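Local coordinates for protein 5-formaminoimidazole-4-carboxamide-1-(beta)-D-ribofuranosyl 5'-monophosphate synthetase (Methanocaldococcus jannaschii, PDB 2R7N) that catalyses the ATP- and formate-dependent formylation of AICAR to FAICAR in archaeal purine biosynthesis, a step it carries out without folates, at residues 18-23 and 85-90; 152-157 and 199-204; 226-231 and 256-261. All coordinates share one frame; numbering follows the deposited sequence.

Contact 1: 18-23 and 85-90; sequences EITIAT and LNSIVV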
loop_
_atom_site.group_PDB
_atom_site.type_symbol
_atom_site.label_atom_id
_atom_site.label_comp_id
_atom_site.label_asym_id
_atom_site.label_seq_id
_atom_site.Cartn_x
_atom_site.Cartn_y
_atom_site.Cartn_z
ATOM N N GLU A 18 -26.152 -2.945 8.791
ATOM C CA GLU A 18 -25.911 -3.984 7.795
ATOM C C GLU A 18 -26.257 -3.598 6.353
ATOM O O GLU A 18 -26.651 -4.453 5.562
ATOM C CB GLU A 18 -26.651 -5.264 8.191
ATOM C CG GLU A 18 -26.295 -5.748 9.583
ATOM C CD GLU A 18 -26.997 -7.031 9.961
ATOM O OE1 GLU A 18 -27.763 -7.561 9.129
ATOM O OE2 GLU A 18 -26.779 -7.507 11.098
ATOM N N ILE A 19 -26.105 -2.319 6.015
ATOM C CA ILE A 19 -26.374 -1.849 4.654
ATOM C C ILE A 19 -25.451 -2.583 3.678
ATOM O O ILE A 19 -24.222 -2.521 3.809
ATOM C CB ILE A 19 -26.131 -0.334 4.522
ATOM C CG1 ILE A 19 -27.324 0.483 5.030
ATOM C CG2 ILE A 19 -25.890 0.032 3.069
ATOM C CD1 ILE A 19 -28.375 -0.306 5.778
ATOM N N THR A 20 -26.042 -3.308 2.733
ATOM C CA THR A 20 -25.276 -3.930 1.658
ATOM C C THR A 20 -25.362 -3.064 0.397
ATOM O O THR A 20 -26.065 -2.051 0.357
ATOM C CB THR A 20 -25.800 -5.316 1.312
ATOM O OG1 THR A 20 -27.168 -5.206 0.932
ATOM C CG2 THR A 20 -25.685 -6.268 2.508
ATOM N N ILE A 21 -24.624 -3.445 -0.630
ATOM C CA ILE A 21 -24.747 -2.745 -1.896
ATOM C C ILE A 21 -25.109 -3.758 -2.936
ATOM O O ILE A 21 -24.460 -4.799 -3.048
ATOM C CB ILE A 21 -23.469 -1.986 -2.278
ATOM C CG1 ILE A 21 -23.396 -0.684 -1.473
ATOM C CG2 ILE A 21 -23.444 -1.697 -3.784
ATOM C CD1 ILE A 21 -22.097 0.029 -1.593
ATOM N N ALA A 22 -26.187 -3.491 -3.663
ATOM C CA ALA A 22 -26.603 -4.424 -4.699
ATOM C C ALA A 22 -26.628 -3.779 -6.083
ATOM O O ALA A 22 -26.809 -2.560 -6.227
ATOM C CB ALA A 22 -27.957 -5.035 -4.364
ATOM N N THR A 23 -26.445 -4.619 -7.094
ATOM C CA THR A 23 -26.618 -4.222 -8.472
ATOM C C THR A 23 -26.727 -5.476 -9.303
ATOM O O THR A 23 -26.693 -6.589 -8.779
ATOM C CB THR A 23 -25.434 -3.362 -8.984
ATOM O OG1 THR A 23 -25.861 -2.583 -10.103
ATOM C CG2 THR A 23 -24.260 -4.234 -9.394
ATOM N N LEU A 85 -32.097 -7.638 2.658
ATOM C CA LEU A 85 -30.654 -7.673 2.730
ATOM C C LEU A 85 -30.149 -6.281 3.034
ATOM O O LEU A 85 -28.944 -6.051 3.093
ATOM C CB LEU A 85 -30.059 -8.186 1.419
ATOM C CG LEU A 85 -30.102 -9.694 1.163
ATOM C CD1 LEU A 85 -29.965 -9.979 -0.316
ATOM C CD2 LEU A 85 -29.018 -10.430 1.929
ATOM N N ASN A 86 -31.076 -5.351 3.236
ATOM C CA ASN A 86 -30.721 -3.951 3.470
ATOM C C ASN A 86 -29.840 -3.378 2.362
ATOM O O ASN A 86 -28.911 -2.616 2.628
ATOM C CB ASN A 86 -30.023 -3.788 4.820
ATOM C CG ASN A 86 -30.865 -4.290 5.965
ATOM O OD1 ASN A 86 -31.800 -3.616 6.410
ATOM N ND2 ASN A 86 -30.547 -5.484 6.447
ATOM N N SER A 87 -30.142 -3.754 1.123
ATOM C CA SER A 87 -29.350 -3.339 -0.029
ATOM C C SER A 87 -29.783 -1.995 -0.564
ATOM O O SER A 87 -30.964 -1.776 -0.813
ATOM C CB SER A 87 -29.482 -4.360 -1.150
ATOM O OG SER A 87 -29.304 -5.681 -0.675
ATOM N N ILE A 88 -28.823 -1.090 -0.720
ATOM C CA ILE A 88 -28.997 0.061 -1.588
ATOM C C ILE A 88 -28.604 -0.413 -2.984
ATOM O O ILE A 88 -27.569 -1.068 -3.161
ATOM C CB ILE A 88 -28.117 1.233 -1.159
ATOM C CG1 ILE A 88 -28.460 1.651 0.279
ATOM C CG2 ILE A 88 -28.284 2.416 -2.121
ATOM C CD1 ILE A 88 -27.836 2.976 0.703
ATOM N N VAL A 89 -29.451 -0.126 -3.968
ATOM C CA VAL A 89 -29.191 -0.555 -5.337
ATOM C C VAL A 89 -28.423 0.501 -6.128
ATOM O O VAL A 89 -28.690 1.705 -6.029
ATOM C CB VAL A 89 -30.482 -0.924 -6.079
ATOM C CG1 VAL A 89 -30.171 -1.318 -7.526
ATOM C CG2 VAL A 89 -31.187 -2.060 -5.361
ATOM N N VAL A 90 -27.441 0.046 -6.892
ATOM C CA VAL A 90 -26.687 0.953 -7.743
ATOM C C VAL A 90 -27.068 0.666 -9.187
ATOM O O VAL A 90 -26.748 -0.400 -9.726
ATOM C CB VAL A 90 -25.169 0.832 -7.518
ATOM C CG1 VAL A 90 -24.407 1.743 -8.476
ATOM C CG2 VAL A 90 -24.837 1.178 -6.071
#
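T20 reaches the end of the neighbouring helical turn with its hydroxyl: OG1 donates to L85 O at 2.9 Å and lies 2.7 Å from S87 OG. With OG1 lodged between its own backbone N and carbonyl carbon (chi1 58°), the hydroxyl is turned to the adjacent strand and meets the L85 carbonyl from above its plane. Next along the same face, A22 CB rests 3.6 Å from S87 CB, so the polar pair gives way at once to small apolar groups.

Between these side chains runs a parallel ladder. T20 N bonds N86 O, I88 N bonds T20 O at 3.1 Å, A22 N meets I88 O almost straight (2.8 Å, 176°), and V90 N closes on A22 O. I21 and I88 point to the other face; apolar contacts at its margins join I19 CG2 to I88 CG1 at 4.1 Å and I21 CG2 to V90 CG2 at 3.9 Å.

A second shell fixes both faces. V44 of strand 43-48 lies against T20, A22 and S87, whereas I347 of helix 339-353 packs on I21 and I88. N86 ends helix 76-84 with positive phi in a Schellman motif, which swings the chain straight into strand 87-89; S87 OG keeps a weak bond back to L82 O. Beyond the strand's start, E18 OE2 accepts from F64 N of the second subunit.

The strand order 63-67, 43-48, 20-24, 87-89, all parallel, is consistent with a Rossmann-like domain. Strand 20-24 runs on toward the AICAR-binding H27, whose side chain is about 7 Å from that of T23. Chemically, the joint combines backbone bonds with the buried T20 hydroxyl, whose proton goes to L85 O just past a helix end, satisfying polarity where the helix gives over to the sheet.

Contact 2: 152-157 and 199-204; sequences TVIVKF and EEYVVG. With ADP (adenosine-5'-diphosphate), chain D.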
loop_
_atom_site.group_PDB
_atom_site.type_symbol
_atom_site.label_atom_id
_atom_site.label_comp_id
_atom_site.label_asym_id
_atom_site.label_seq_id
_atom_site.Cartn_x
_atom_site.Cartn_y
_atom_site.Cartn_z
ATOM N N THR A 152 -21.676 16.565 -43.788
ATOM C CA THR A 152 -21.693 15.180 -43.352
ATOM C C THR A 152 -22.554 15.083 -42.093
ATOM O O THR A 152 -22.526 15.962 -41.222
ATOM C CB THR A 152 -20.287 14.606 -43.109
ATOM O OG1 THR A 152 -19.504 14.736 -44.302
ATOM C CG2 THR A 152 -20.376 13.125 -42.749
ATOM N N VAL A 153 -23.360 14.037 -42.027
ATOM C CA VAL A 153 -24.216 13.832 -40.890
ATOM C C VAL A 153 -24.121 12.379 -40.506
ATOM O O VAL A 153 -23.716 11.546 -41.313
ATOM C CB VAL A 153 -25.703 14.163 -41.196
ATOM C CG1 VAL A 153 -25.873 15.630 -41.556
ATOM C CG2 VAL A 153 -26.258 13.245 -42.278
ATOM N N ILE A 154 -24.478 12.079 -39.263
ATOM C CA ILE A 154 -24.630 10.702 -38.845
ATOM C C ILE A 154 -26.101 10.523 -38.573
ATOM O O ILE A 154 -26.775 11.468 -38.142
ATOM C CB ILE A 154 -23.812 10.372 -37.566
ATOM C CG1 ILE A 154 -23.840 8.868 -37.283
ATOM C CG2 ILE A 154 -24.347 11.143 -36.360
ATOM C CD1 ILE A 154 -22.855 8.435 -36.215
ATOM N N VAL A 155 -26.599 9.319 -38.817
ATOM C CA VAL A 155 -28.029 9.073 -38.697
ATOM C C VAL A 155 -28.321 7.905 -37.767
ATOM O O VAL A 155 -27.903 6.772 -38.026
ATOM C CB VAL A 155 -28.690 8.838 -40.077
ATOM C CG1 VAL A 155 -30.187 8.711 -39.916
ATOM C CG2 VAL A 155 -28.342 9.984 -41.034
ATOM N N LYS A 156 -29.052 8.200 -36.694
ATOM C CA LYS A 156 -29.337 7.238 -35.635
ATOM C C LYS A 156 -30.811 6.851 -35.564
ATOM O O LYS A 156 -31.694 7.647 -35.893
ATOM C CB LYS A 156 -28.906 7.817 -34.289
ATOM C CG LYS A 156 -27.501 8.374 -34.288
ATOM C CD LYS A 156 -27.225 9.143 -33.020
ATOM C CE LYS A 156 -25.748 9.388 -32.870
ATOM N NZ LYS A 156 -25.471 10.344 -31.777
ATOM N N PHE A 157 -31.062 5.624 -35.112
ATOM C CA PHE A 157 -32.416 5.093 -34.994
ATOM C C PHE A 157 -32.636 4.472 -33.616
ATOM O O PHE A 157 -33.030 5.155 -32.668
ATOM C CB PHE A 157 -32.666 4.049 -36.084
ATOM C CG PHE A 157 -32.266 4.503 -37.461
ATOM C CD1 PHE A 157 -30.953 4.395 -37.888
ATOM C CD2 PHE A 157 -33.204 5.036 -38.327
ATOM C CE1 PHE A 157 -30.582 4.815 -39.153
ATOM C CE2 PHE A 157 -32.841 5.453 -39.595
ATOM C CZ PHE A 157 -31.527 5.344 -40.006
ATOM N N GLU A 199 -28.067 13.988 -37.256
ATOM C CA GLU A 199 -27.298 15.068 -36.670
ATOM C C GLU A 199 -25.956 15.282 -37.343
ATOM O O GLU A 199 -25.413 14.394 -38.022
ATOM C CB GLU A 199 -27.106 14.857 -35.161
ATOM C CG GLU A 199 -26.533 13.492 -34.758
ATOM C CD GLU A 199 -26.140 13.422 -33.279
ATOM O OE1 GLU A 199 -26.944 13.847 -32.421
ATOM O OE2 GLU A 199 -25.024 12.945 -32.975
ATOM N N GLU A 200 -25.429 16.479 -37.142
ATOM C CA GLU A 200 -24.088 16.821 -37.581
ATOM C C GLU A 200 -23.093 15.736 -37.192
ATOM O O GLU A 200 -23.022 15.340 -36.035
ATOM C CB GLU A 200 -23.665 18.126 -36.920
ATOM C CG GLU A 200 -22.217 18.434 -37.092
ATOM C CD GLU A 200 -21.840 19.776 -36.511
ATOM O OE1 GLU A 200 -22.610 20.328 -35.673
ATOM O OE2 GLU A 200 -20.757 20.268 -36.894
ATOM N N TYR A 201 -22.338 15.243 -38.158
ATOM C CA TYR A 201 -21.277 14.304 -37.863
ATOM C C TYR A 201 -20.114 15.126 -37.350
ATOM O O TYR A 201 -19.492 15.871 -38.113
ATOM C CB TYR A 201 -20.867 13.516 -39.112
ATOM C CG TYR A 201 -19.920 12.391 -38.800
ATOM C CD1 TYR A 201 -20.383 11.093 -38.641
ATOM C CD2 TYR A 201 -18.564 12.628 -38.630
ATOM C CE1 TYR A 201 -19.512 10.055 -38.337
ATOM C CE2 TYR A 201 -17.689 11.599 -38.323
ATOM C CZ TYR A 201 -18.164 10.320 -38.178
ATOM O OH TYR A 201 -17.291 9.294 -37.883
ATOM N N VAL A 202 -19.841 15.035 -36.051
ATOM C CA VAL A 202 -18.723 15.786 -35.484
ATOM C C VAL A 202 -17.445 14.987 -35.690
ATOM O O VAL A 202 -17.381 13.813 -35.332
ATOM C CB VAL A 202 -18.932 16.115 -33.990
ATOM C CG1 VAL A 202 -17.665 16.713 -33.394
ATOM C CG2 VAL A 202 -20.113 17.070 -33.815
ATOM N N VAL A 203 -16.442 15.619 -36.292
ATOM C CA VAL A 203 -15.199 14.924 -36.608
ATOM C C VAL A 203 -14.104 15.330 -35.635
ATOM O O VAL A 203 -13.599 16.451 -35.669
ATOM C CB VAL A 203 -14.741 15.170 -38.070
ATOM C CG1 VAL A 203 -13.405 14.456 -38.358
ATOM C CG2 VAL A 203 -15.817 14.711 -39.046
ATOM N N GLY A 204 -13.746 14.409 -34.754
ATOM C CA GLY A 204 -12.745 14.707 -33.748
ATOM C C GLY A 204 -12.439 13.535 -32.849
ATOM O O GLY A 204 -12.770 12.393 -33.156
HETATM P PB ADP D . -24.587 5.578 -27.415
HETATM O O1B ADP D . -25.557 6.376 -26.567
HETATM O O2B ADP D . -25.250 4.557 -28.321
HETATM O O3B ADP D . -23.395 5.042 -26.640
HETATM P PA ADP D . -24.605 7.027 -29.830
HETATM O O1A ADP D . -25.057 8.468 -29.783
HETATM O O2A ADP D . -25.525 5.893 -30.190
HETATM O O3A ADP D . -23.935 6.683 -28.406
HETATM O "O5'" ADP D . -23.403 6.932 -30.882
HETATM C "C5'" ADP D . -22.887 5.653 -31.200
HETATM C "C4'" ADP D . -21.462 5.889 -31.664
HETATM O "O4'" ADP D . -21.483 6.555 -32.932
HETATM C "C3'" ADP D . -20.714 6.809 -30.708
HETATM O "O3'" ADP D . -19.986 6.072 -29.724
HETATM C "C2'" ADP D . -19.805 7.614 -31.616
HETATM O "O2'" ADP D . -18.547 6.960 -31.779
HETATM C "C1'" ADP D . -20.553 7.633 -32.946
HETATM N N9 ADP D . -21.270 8.911 -32.973
HETATM C C8 ADP D . -22.409 9.205 -32.320
HETATM N N7 ADP D . -22.770 10.499 -32.543
HETATM C C5 ADP D . -21.837 11.048 -33.351
HETATM C C6 ADP D . -21.612 12.364 -33.985
HETATM N N6 ADP D . -22.463 13.403 -33.792
HETATM N N1 ADP D . -20.510 12.510 -34.744
HETATM C C2 ADP D . -19.642 11.497 -34.944
HETATM N N3 ADP D . -19.785 10.272 -34.412
HETATM C C4 ADP D . -20.844 9.997 -33.616
HETATM O O HOH W 1 -19.752 16.906 -40.479
#
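E199 and K156 pair beside the adenine in the small antiparallel sheet of the ATP-grasp fold, where strands 153-156 and 197-200 form one wall of the nucleotide pocket. E199 holds CG between its backbone N and carbonyl carbon (chi1 53°) and then runs extended, which carries OE2 to K156 NZ in a 2.9 Å salt bridge. The ammonium arrives well above the carboxylate plane, leaving OE2 to accept also from ADP N6 at 2.7 Å; OE1 is held by H197. K156, itself stretched out, spends the same NZ on ADP O1A (2.8 Å) and on ADP N7, so one charged tip links carboxylate, base and alpha phosphate.

I154 lies alongside E199, CG2 against CG at 3.6 Å. Its CG1 branch, trans to the backbone N (chi1 -172°), sends CD1 to 3.6 Å from ADP C4. Y201 adopts a similar first torsion, and its ring takes ADP C2 over the centre of one face, while CD1 of the ring meets I154 CB at 3.7 Å. The rim of the base is read by backbone: N6 donates to E200 O, and V202 N bonds ADP N1 at 2.9 Å. Beneath the side chains, I154 and E199 exchange paired backbone bonds. At the far end Y201 N bonds T152 O, and one water donates both to T152 O and, at 2.6 Å, to Y201 O.

Contact 3: 226-231 and 256-261; sequences DKRYES and TGNIPV. With ADP (adenosine-5'-diphosphate), chain D; FAI (5-(formylamino)-1-(5-O-phosphono-beta-D-ribofuranosyl)-1H-imidazole-4-carboxamide), chain E.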
loop_
_atom_site.group_PDB
_atom_site.type_symbol
_atom_site.label_atom_id
_atom_site.label_comp_id
_atom_site.label_asym_id
_atom_site.label_seq_id
_atom_site.Cartn_x
_atom_site.Cartn_y
_atom_site.Cartn_z
ATOM N N ASP A 226 -12.607 7.482 -21.137
ATOM C CA ASP A 226 -12.325 6.421 -22.075
ATOM C C ASP A 226 -12.782 6.853 -23.465
ATOM O O ASP A 226 -13.618 7.745 -23.625
ATOM C CB ASP A 226 -13.083 5.157 -21.677
ATOM C CG ASP A 226 -14.584 5.262 -21.966
ATOM O OD1 ASP A 226 -15.257 6.051 -21.267
ATOM O OD2 ASP A 226 -15.088 4.559 -22.883
ATOM N N LYS A 227 -12.243 6.197 -24.479
ATOM C CA LYS A 227 -12.827 6.309 -25.789
ATOM C C LYS A 227 -13.437 4.964 -26.136
ATOM O O LYS A 227 -12.882 3.916 -25.800
ATOM C CB LYS A 227 -11.801 6.748 -26.826
ATOM C CG LYS A 227 -10.750 5.733 -27.127
ATOM C CD LYS A 227 -9.972 6.099 -28.387
ATOM C CE LYS A 227 -9.191 4.891 -28.844
ATOM N NZ LYS A 227 -8.633 5.040 -30.183
ATOM N N ARG A 228 -14.599 5.016 -26.775
ATOM C CA ARG A 228 -15.317 3.833 -27.205
ATOM C C ARG A 228 -14.528 3.022 -28.205
ATOM O O ARG A 228 -13.793 3.554 -29.048
ATOM C CB ARG A 228 -16.638 4.217 -27.871
ATOM C CG ARG A 228 -17.475 5.157 -27.056
ATOM C CD ARG A 228 -17.771 4.509 -25.757
ATOM N NE ARG A 228 -19.010 4.983 -25.172
ATOM C CZ ARG A 228 -19.231 5.015 -23.865
ATOM N NH1 ARG A 228 -18.275 4.616 -23.037
ATOM N NH2 ARG A 228 -20.395 5.458 -23.395
ATOM N N TYR A 229 -14.737 1.720 -28.118
ATOM C CA TYR A 229 -14.180 0.770 -29.036
ATOM C C TYR A 229 -15.393 0.058 -29.618
ATOM O O TYR A 229 -16.049 -0.753 -28.941
ATOM C CB TYR A 229 -13.304 -0.188 -28.257
ATOM C CG TYR A 229 -12.332 -0.955 -29.084
ATOM C CD1 TYR A 229 -11.691 -0.362 -30.153
ATOM C CD2 TYR A 229 -12.011 -2.264 -28.766
ATOM C CE1 TYR A 229 -10.773 -1.061 -30.901
ATOM C CE2 TYR A 229 -11.092 -2.967 -29.504
ATOM C CZ TYR A 229 -10.484 -2.359 -30.576
ATOM O OH TYR A 229 -9.578 -3.056 -31.335
ATOM N N GLU A 230 -15.709 0.389 -30.866
ATOM C CA GLU A 230 -16.976 -0.017 -31.481
ATOM C C GLU A 230 -16.791 -0.918 -32.698
ATOM O O GLU A 230 -15.810 -0.813 -33.419
ATOM C CB GLU A 230 -17.804 1.221 -31.812
ATOM C CG GLU A 230 -18.503 1.790 -30.592
ATOM C CD GLU A 230 -18.851 3.263 -30.710
ATOM O OE1 GLU A 230 -18.430 3.920 -31.694
ATOM O OE2 GLU A 230 -19.540 3.767 -29.794
ATOM N N SER A 231 -17.724 -1.840 -32.880
ATOM C CA SER A 231 -17.695 -2.779 -33.982
ATOM C C SER A 231 -18.990 -2.594 -34.791
ATOM O O SER A 231 -20.071 -2.491 -34.211
ATOM C CB SER A 231 -17.616 -4.197 -33.430
ATOM O OG SER A 231 -17.174 -5.119 -34.408
ATOM N N THR A 256 -18.290 -2.357 -27.877
ATOM C CA THR A 256 -17.723 -3.651 -27.544
ATOM C C THR A 256 -16.683 -3.549 -26.438
ATOM O O THR A 256 -16.284 -4.547 -25.856
ATOM C CB THR A 256 -17.051 -4.310 -28.763
ATOM O OG1 THR A 256 -16.044 -3.439 -29.294
ATOM C CG2 THR A 256 -18.073 -4.626 -29.829
ATOM N N GLY A 257 -16.225 -2.343 -26.162
ATOM C CA GLY A 257 -15.136 -2.183 -25.226
ATOM C C GLY A 257 -14.808 -0.724 -25.053
ATOM O O GLY A 257 -15.501 0.147 -25.583
ATOM N N ASN A 258 -13.752 -0.458 -24.298
ATOM C CA ASN A 258 -13.321 0.901 -24.050
ATOM C C ASN A 258 -11.802 0.945 -23.945
ATOM O O ASN A 258 -11.159 -0.056 -23.639
ATOM C CB ASN A 258 -13.977 1.468 -22.785
ATOM C CG ASN A 258 -15.488 1.228 -22.744
ATOM O OD1 ASN A 258 -16.274 2.135 -23.012
ATOM N ND2 ASN A 258 -15.895 -0.002 -22.415
ATOM N N ILE A 259 -11.240 2.105 -24.246
ATOM C CA ILE A 259 -9.811 2.292 -24.272
ATOM C C ILE A 259 -9.537 3.538 -23.451
ATOM O O ILE A 259 -10.265 4.516 -23.560
ATOM C CB ILE A 259 -9.307 2.476 -25.715
ATOM C CG1 ILE A 259 -9.454 1.163 -26.501
ATOM C CG2 ILE A 259 -7.850 2.898 -25.746
ATOM C CD1 ILE A 259 -9.214 1.354 -27.972
ATOM N N PRO A 260 -8.519 3.483 -22.582
ATOM C CA PRO A 260 -8.217 4.621 -21.725
ATOM C C PRO A 260 -7.581 5.762 -22.503
ATOM O O PRO A 260 -6.849 5.532 -23.457
ATOM C CB PRO A 260 -7.230 4.052 -20.700
ATOM C CG PRO A 260 -6.673 2.827 -21.305
ATOM C CD PRO A 260 -7.628 2.336 -22.353
ATOM N N VAL A 261 -7.875 6.986 -22.086
ATOM C CA VAL A 261 -7.337 8.156 -22.729
ATOM C C VAL A 261 -7.345 9.242 -21.670
ATOM O O VAL A 261 -8.079 9.142 -20.686
ATOM C CB VAL A 261 -8.235 8.574 -23.947
ATOM C CG1 VAL A 261 -9.535 9.224 -23.481
ATOM C CG2 VAL A 261 -7.488 9.497 -24.883
HETATM P PB ADP D . -24.587 5.578 -27.415
HETATM O O1B ADP D . -25.557 6.376 -26.567
HETATM O O2B ADP D . -25.250 4.557 -28.321
HETATM O O3B ADP D . -23.395 5.042 -26.640
HETATM P PA ADP D . -24.605 7.027 -29.830
HETATM O O1A ADP D . -25.057 8.468 -29.783
HETATM O O2A ADP D . -25.525 5.893 -30.190
HETATM O O3A ADP D . -23.935 6.683 -28.406
HETATM O "O5'" ADP D . -23.403 6.932 -30.882
HETATM C "C5'" ADP D . -22.887 5.653 -31.200
HETATM C "C4'" ADP D . -21.462 5.889 -31.664
HETATM O "O4'" ADP D . -21.483 6.555 -32.932
HETATM C "C3'" ADP D . -20.714 6.809 -30.708
HETATM O "O3'" ADP D . -19.986 6.072 -29.724
HETATM C "C2'" ADP D . -19.805 7.614 -31.616
HETATM O "O2'" ADP D . -18.547 6.960 -31.779
HETATM C "C1'" ADP D . -20.553 7.633 -32.946
HETATM N N9 ADP D . -21.270 8.911 -32.973
HETATM C C8 ADP D . -22.409 9.205 -32.320
HETATM N N7 ADP D . -22.770 10.499 -32.543
HETATM C C5 ADP D . -21.837 11.048 -33.351
HETATM C C6 ADP D . -21.612 12.364 -33.985
HETATM N N6 ADP D . -22.463 13.403 -33.792
HETATM N N1 ADP D . -20.510 12.510 -34.744
HETATM C C2 ADP D . -19.642 11.497 -34.944
HETATM N N3 ADP D . -19.785 10.272 -34.412
HETATM C C4 ADP D . -20.844 9.997 -33.616
HETATM O OP2 FAI E . -23.944 -4.885 -21.860
HETATM P P FAI E . -25.449 -4.298 -22.009
HETATM O OP1 FAI E . -26.318 -5.087 -20.908
HETATM O OP3 FAI E . -26.016 -4.513 -23.366
HETATM O O3 FAI E . -25.397 -2.764 -21.595
HETATM C C4 FAI E . -26.633 -2.044 -21.551
HETATM C C FAI E . -26.434 -0.609 -22.055
HETATM O O FAI E . -25.117 -0.271 -21.627
HETATM C C3 FAI E . -26.446 -0.492 -23.593
HETATM O "O3'" FAI E . -27.519 0.384 -23.964
HETATM C C2 FAI E . -25.101 0.147 -23.953
HETATM O "O2'" FAI E . -25.308 1.334 -24.733
HETATM C C1 FAI E . -24.514 0.566 -22.610
HETATM N N FAI E . -23.110 0.142 -22.513
HETATM C C5 FAI E . -22.717 -1.110 -22.252
HETATM N N1 FAI E . -21.384 -1.157 -22.213
HETATM C C3A FAI E . -20.933 0.068 -22.451
HETATM C C6 FAI E . -19.449 0.391 -22.492
HETATM O O5 FAI E . -18.650 -0.494 -22.180
HETATM N N2 FAI E . -19.108 1.629 -22.880
HETATM C C7A FAI E . -22.020 0.899 -22.644
HETATM N N3 FAI E . -22.003 2.216 -22.883
HETATM C C8 FAI E . -22.501 3.096 -21.981
HETATM O O6 FAI E . -23.023 2.843 -20.878
#
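Y229 lays one face of its ring under the tip of I259: I259 CD1 stands 4.2 Å from the Y229 ring centroid, 28° off the normal, a CH-pi contact. On the same face of the sheet, K227 runs beside I259, with K227 CE 3.6 Å from I259 CD1. The Y229 hydroxyl leaves the pair for N206 N of the fourth subunit.

These strands, 219-230 and 253-263, belong to the larger, five-stranded antiparallel sheet of the ATP-grasp fold. Across the sheet the side chains turn polar. N258 grips the carboxamide of the bound product with both ends of its amide, ND2 to FAI O5 at 2.8 Å and FAI N2 to OD1 at 2.9 Å, each nearly straight. OD1 also lies 2.7 Å from D226 OD2, two acceptors side by side, and R228 NH1 addresses both: a salt bridge to D226 OD2, which offers its syn lone pair, and a weak bond to N258 OD1. D226 OD1 is hydrogen-bonded to H210 NE2. A bend at chi2 (-59°) curls R228 back so that FAI N2 sits over one guanidinium face, while NH2 pairs with D316. A methionine in its place would lack these donors and would probably leave D226 and N258 oxygens facing each other unscreened and D316 without its charged mate.

T256 and G257 both face Y229, a classic beta bulge, and Y229 O takes T256 N together with OG1, the latter at 2.7 Å. G257 and N258 pair onward with a strand of the fourth subunit. One residue beyond Y229, E230 OE1 accepts from ADP O2' at 3.0 Å and is salt-bridged to R238 of the third subunit.

Overall arrangement
The three contacts follow one another along the chain and touch nowhere; contacts 2 and 3 meet at the active site, and contact 1 stands behind the AICAR-binding H27. Contacts 2 and 3, with centres 18 Å apart and nearest atoms about 8 Å apart, share a single ADP. The sheet of contact 3 holds both ligands, ADP by its ribose and the product through N258, while that of contact 2 takes the base and alpha phosphate of ADP. Contact 1 lies in the parallel sheet, its centre 40 Å from contact 2 and 30 Å from contact 3; its T23 side chain is still about 11 Å from a bound FAI. Neighbouring subunits abut all three contacts.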